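Local coordinates for protein WipB (Legionella pneumophila, PDB 5NNY) that acts as a serine/threonine phosphatase effector that is translocated into host cells and targets the lysosomal nutrient-sensing machinery, seen here as its phosphatase domain, at residues N202-F207 against F300-I305. Residues are numbered along the deposited sequence; the frame is centred on the assembly and turned at random.
Sequences NEIKVF and FKITFI
Five backbone hydrogen bonds join Asn202–Val206 to Lys301–Ile305 as parallel neighbours in the sheet of the phosphoesterase fold. Even-numbered residues of the first strand serve both ways: Ile204 N donates to Lys301 O (3.0 Å) and Ile204 O accepts from Thr303 N, a pattern that Val206 repeats with Thr303 O and Ile305 N. Lys301 N, bonded to Asn202 O at 3.2 Å, opens the ladder where the chain leaves a G1 beta bulge formed by Asn202 and Glu203 opposite Asp198. CA-H...O contacts, such as Ile302 CA to Ile204 O (3.2 Å), fill in between the amide bonds.

Apolar packing dominates the face bearing Ile204, Val206, Ile302 and Phe304. With its chain extended (chi1 -180°, chi2 159°), Ile302 carries CD1 to within 3.7 Å of Val206 CG2, while its CG1 lies over one face of the Phe304 ring, towards the rim. Val206 runs alongside that ring, its CB 4.0 Å from Phe304 CD1. Helix 233-253 covers this side through Ala233, Leu236 and Ile240.

On the other face, Ile305 lies beside Phe207, and its CD1 reaches Phe207 CE2 at 3.5 Å. The aliphatic part of Lys205 passes Thr303, with CG 3.2 Å from OG1.

Where the two strands begin, the Asn202 amide, its plane 70° from the Phe300 ring, sets OD1 against Phe300 CB; hydrogen bonds from ND2 to Lys299 O and from Ala233 N to OD1 hold this amide at both ends.

Main-chain bonding thus fixes the register of strand 301-306, one of the two edge strands of the sheet, while the two faces differ in chemistry: one is a hydrocarbon seam against a helix, the other mixes apolar contacts with charged and hydroxyl groups.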
ATOM      1  N   ASN A 202      10.988 -23.098 -15.126  1.00 23.48           N
ATOM      2  CA  ASN A 202      11.424 -23.246 -13.743  1.00 24.55           C
ATOM      3  C   ASN A 202      12.048 -21.932 -13.263  1.00 22.38           C
ATOM      4  O   ASN A 202      13.151 -21.896 -12.726  1.00 20.51           O
ATOM      5  CB  ASN A 202      12.407 -24.421 -13.605  1.00 28.08           C
ATOM      6  CG  ASN A 202      12.749 -24.741 -12.164  1.00 33.53           C
ATOM      7  OD1 ASN A 202      11.943 -24.531 -11.260  1.00 27.38           O
ATOM      8  ND2 ASN A 202      13.959 -25.244 -11.945  1.00 27.16           N
ATOM      9  N   GLU A 203      11.333 -20.840 -13.504  1.00 25.72           N
ATOM     10  CA  GLU A 203      11.789 -19.502 -13.157  1.00 24.00           C
ATOM     11  C   GLU A 203      10.678 -18.756 -12.434  1.00 22.33           C
ATOM     12  O   GLU A 203       9.497 -18.931 -12.748  1.00 25.88           O
ATOM     13  CB  GLU A 203      12.237 -18.740 -14.420  1.00 26.89           C
ATOM     14  CG  GLU A 203      12.806 -17.347 -14.181  1.00 33.56           C
ATOM     15  CD  GLU A 203      11.744 -16.241 -14.227  1.00 49.88           C
ATOM     16  OE1 GLU A 203      10.568 -16.525 -14.565  1.00 47.86           O
ATOM     17  OE2 GLU A 203      12.093 -15.077 -13.918  1.00 51.11           O
ATOM     18  N   ILE A 204      11.056 -17.924 -11.463  1.00 17.84           N
ATOM     19  CA  ILE A 204      10.076 -17.146 -10.708  1.00 15.79           C
ATOM     20  C   ILE A 204      10.636 -15.754 -10.441  1.00 22.79           C
ATOM     21  O   ILE A 204      11.836 -15.587 -10.197  1.00 24.94           O
ATOM     22  CB  ILE A 204       9.673 -17.875  -9.412  1.00 15.51           C
ATOM     23  CG1 ILE A 204       8.495 -17.168  -8.726  1.00 20.41           C
ATOM     24  CG2 ILE A 204      10.886 -18.032  -8.466  1.00 20.13           C
ATOM     25  CD1 ILE A 204       8.044 -17.869  -7.456  1.00 20.63           C
ATOM     26  N   LYS A 205       9.773 -14.744 -10.572  1.00 18.59           N
ATOM     27  CA  LYS A 205      10.083 -13.376 -10.185  1.00 18.63           C
ATOM     28  C   LYS A 205       9.315 -13.103  -8.898  1.00 19.64           C
ATOM     29  O   LYS A 205       8.089 -13.234  -8.883  1.00 26.15           O
ATOM     30  CB  LYS A 205       9.668 -12.369 -11.255  1.00 21.24           C
ATOM     31  CG  LYS A 205      10.268 -12.587 -12.628  1.00 30.15           C
ATOM     32  CD  LYS A 205       9.860 -11.458 -13.574  1.00 40.51           C
ATOM     33  CE  LYS A 205       9.812 -11.950 -15.018  1.00 48.45           C
ATOM     34  NZ  LYS A 205       9.728 -10.819 -15.992  1.00 50.89           N
ATOM     35  N   VAL A 206      10.022 -12.734  -7.833  1.00 24.61           N
ATOM     36  CA  VAL A 206       9.409 -12.451  -6.532  1.00 18.09           C
ATOM     37  C   VAL A 206       9.355 -10.939  -6.350  1.00 23.05           C
ATOM     38  O   VAL A 206      10.364 -10.251  -6.549  1.00 16.65           O
ATOM     39  CB  VAL A 206      10.174 -13.133  -5.381  1.00 19.92           C
ATOM     40  CG1 VAL A 206       9.725 -12.591  -4.019  1.00 20.43           C
ATOM     41  CG2 VAL A 206       9.943 -14.646  -5.440  1.00 19.67           C
ATOM     42  N   PHE A 207       8.178 -10.426  -5.988  1.00 18.30           N
ATOM     43  CA  PHE A 207       7.946  -9.001  -5.774  1.00 15.79           C
ATOM     44  C   PHE A 207       7.770  -8.724  -4.291  1.00 15.96           C
ATOM     45  O   PHE A 207       7.102  -9.476  -3.579  1.00 19.94           O
ATOM     46  CB  PHE A 207       6.706  -8.493  -6.524  1.00 17.04           C
ATOM     47  CG  PHE A 207       6.806  -8.606  -8.034  1.00 22.32           C
ATOM     48  CD1 PHE A 207       6.415  -9.762  -8.681  1.00 26.23           C
ATOM     49  CD2 PHE A 207       7.274  -7.545  -8.790  1.00 23.71           C
ATOM     50  CE1 PHE A 207       6.497  -9.865 -10.068  1.00 23.55           C
ATOM     51  CE2 PHE A 207       7.359  -7.636 -10.174  1.00 28.80           C
ATOM     52  CZ  PHE A 207       6.973  -8.796 -10.813  1.00 26.09           C
ATOM     53  N   PHE A 300      16.157 -23.662  -8.948  1.00 22.53           N
ATOM     54  CA  PHE A 300      15.357 -22.867  -9.875  1.00 19.60           C
ATOM     55  C   PHE A 300      16.060 -21.531 -10.075  1.00 19.60           C
ATOM     56  O   PHE A 300      16.993 -21.184  -9.345  1.00 22.61           O
ATOM     57  CB  PHE A 300      13.929 -22.654  -9.358  1.00 20.90           C
ATOM     58  CG  PHE A 300      13.880 -22.085  -7.965  1.00 21.79           C
ATOM     59  CD1 PHE A 300      13.900 -20.713  -7.765  1.00 23.95           C
ATOM     60  CD2 PHE A 300      13.864 -22.920  -6.857  1.00 19.42           C
ATOM     61  CE1 PHE A 300      13.912 -20.192  -6.493  1.00 24.88           C
ATOM     62  CE2 PHE A 300      13.852 -22.403  -5.578  1.00 23.29           C
ATOM     63  CZ  PHE A 300      13.877 -21.031  -5.394  1.00 29.98           C
ATOM     64  N   LYS A 301      15.601 -20.790 -11.079  1.00 20.44           N
ATOM     65  CA  LYS A 301      16.035 -19.420 -11.319  1.00 21.85           C
ATOM     66  C   LYS A 301      15.067 -18.463 -10.636  1.00 20.92           C
ATOM     67  O   LYS A 301      13.858 -18.685 -10.657  1.00 21.56           O
ATOM     68  CB  LYS A 301      16.082 -19.108 -12.814  1.00 27.61           C
ATOM     69  CG  LYS A 301      17.122 -19.926 -13.556  1.00 31.31           C
ATOM     70  CD  LYS A 301      17.006 -19.785 -15.054  1.00 38.03           C
ATOM     71  CE  LYS A 301      18.023 -20.698 -15.722  1.00 40.33           C
ATOM     72  NZ  LYS A 301      17.819 -20.844 -17.187  1.00 46.98           N
ATOM     73  N   ILE A 302      15.602 -17.400 -10.044  1.00 18.12           N
ATOM     74  CA  ILE A 302      14.771 -16.410  -9.360  1.00 16.61           C
ATOM     75  C   ILE A 302      15.340 -15.026  -9.636  1.00 23.08           C
ATOM     76  O   ILE A 302      16.563 -14.836  -9.668  1.00 27.12           O
ATOM     77  CB  ILE A 302      14.676 -16.699  -7.843  1.00 20.64           C
ATOM     78  CG1 ILE A 302      13.795 -15.665  -7.117  1.00 20.74           C
ATOM     79  CG2 ILE A 302      16.045 -16.750  -7.209  1.00 21.72           C
ATOM     80  CD1 ILE A 302      13.284 -16.166  -5.802  1.00 22.34           C
ATOM     81  N   THR A 303      14.450 -14.062  -9.874  1.00 18.35           N
ATOM     82  CA  THR A 303      14.818 -12.653  -9.854  1.00 17.85           C
ATOM     83  C   THR A 303      13.965 -11.974  -8.792  1.00 17.13           C
ATOM     84  O   THR A 303      12.788 -12.296  -8.645  1.00 24.87           O
ATOM     85  CB  THR A 303      14.603 -11.988 -11.224  1.00 33.92           C
ATOM     86  OG1 THR A 303      13.241 -12.156 -11.618  1.00 44.81           O
ATOM     87  CG2 THR A 303      15.478 -12.624 -12.293  1.00 29.52           C
ATOM     88  N   PHE A 304      14.575 -11.086  -8.017  1.00 23.21           N
ATOM     89  CA  PHE A 304      13.854 -10.296  -7.028  1.00 26.52           C
ATOM     90  C   PHE A 304      13.626  -8.895  -7.582  1.00 29.62           C
ATOM     91  O   PHE A 304      14.542  -8.295  -8.148  1.00 29.15           O
ATOM     92  CB  PHE A 304      14.622 -10.228  -5.705  1.00 23.41           C
ATOM     93  CG  PHE A 304      14.705 -11.537  -4.982  1.00 23.62           C
ATOM     94  CD1 PHE A 304      13.710 -11.923  -4.102  1.00 23.70           C
ATOM     95  CD2 PHE A 304      15.781 -12.391  -5.192  1.00 27.83           C
ATOM     96  CE1 PHE A 304      13.790 -13.129  -3.430  1.00 19.99           C
ATOM     97  CE2 PHE A 304      15.862 -13.595  -4.531  1.00 22.30           C
ATOM     98  CZ  PHE A 304      14.887 -13.963  -3.638  1.00 24.41           C
ATOM     99  N   ILE A 305      12.407  -8.384  -7.410  1.00 28.69           N
ATOM    100  CA  ILE A 305      12.000  -7.058  -7.867  1.00 22.07           C
ATOM    101  C   ILE A 305      11.398  -6.322  -6.683  1.00 23.20           C
ATOM    102  O   ILE A 305      10.425  -6.794  -6.090  1.00 22.56           O
ATOM    103  CB  ILE A 305      10.967  -7.135  -9.007  1.00 34.15           C
ATOM    104  CG1 ILE A 305      11.581  -7.745 -10.272  1.00 42.30           C
ATOM    105  CG2 ILE A 305      10.352  -5.757  -9.262  1.00 39.36           C
ATOM    106  CD1 ILE A 305      10.576  -7.936 -11.394  1.00 45.03           C
TER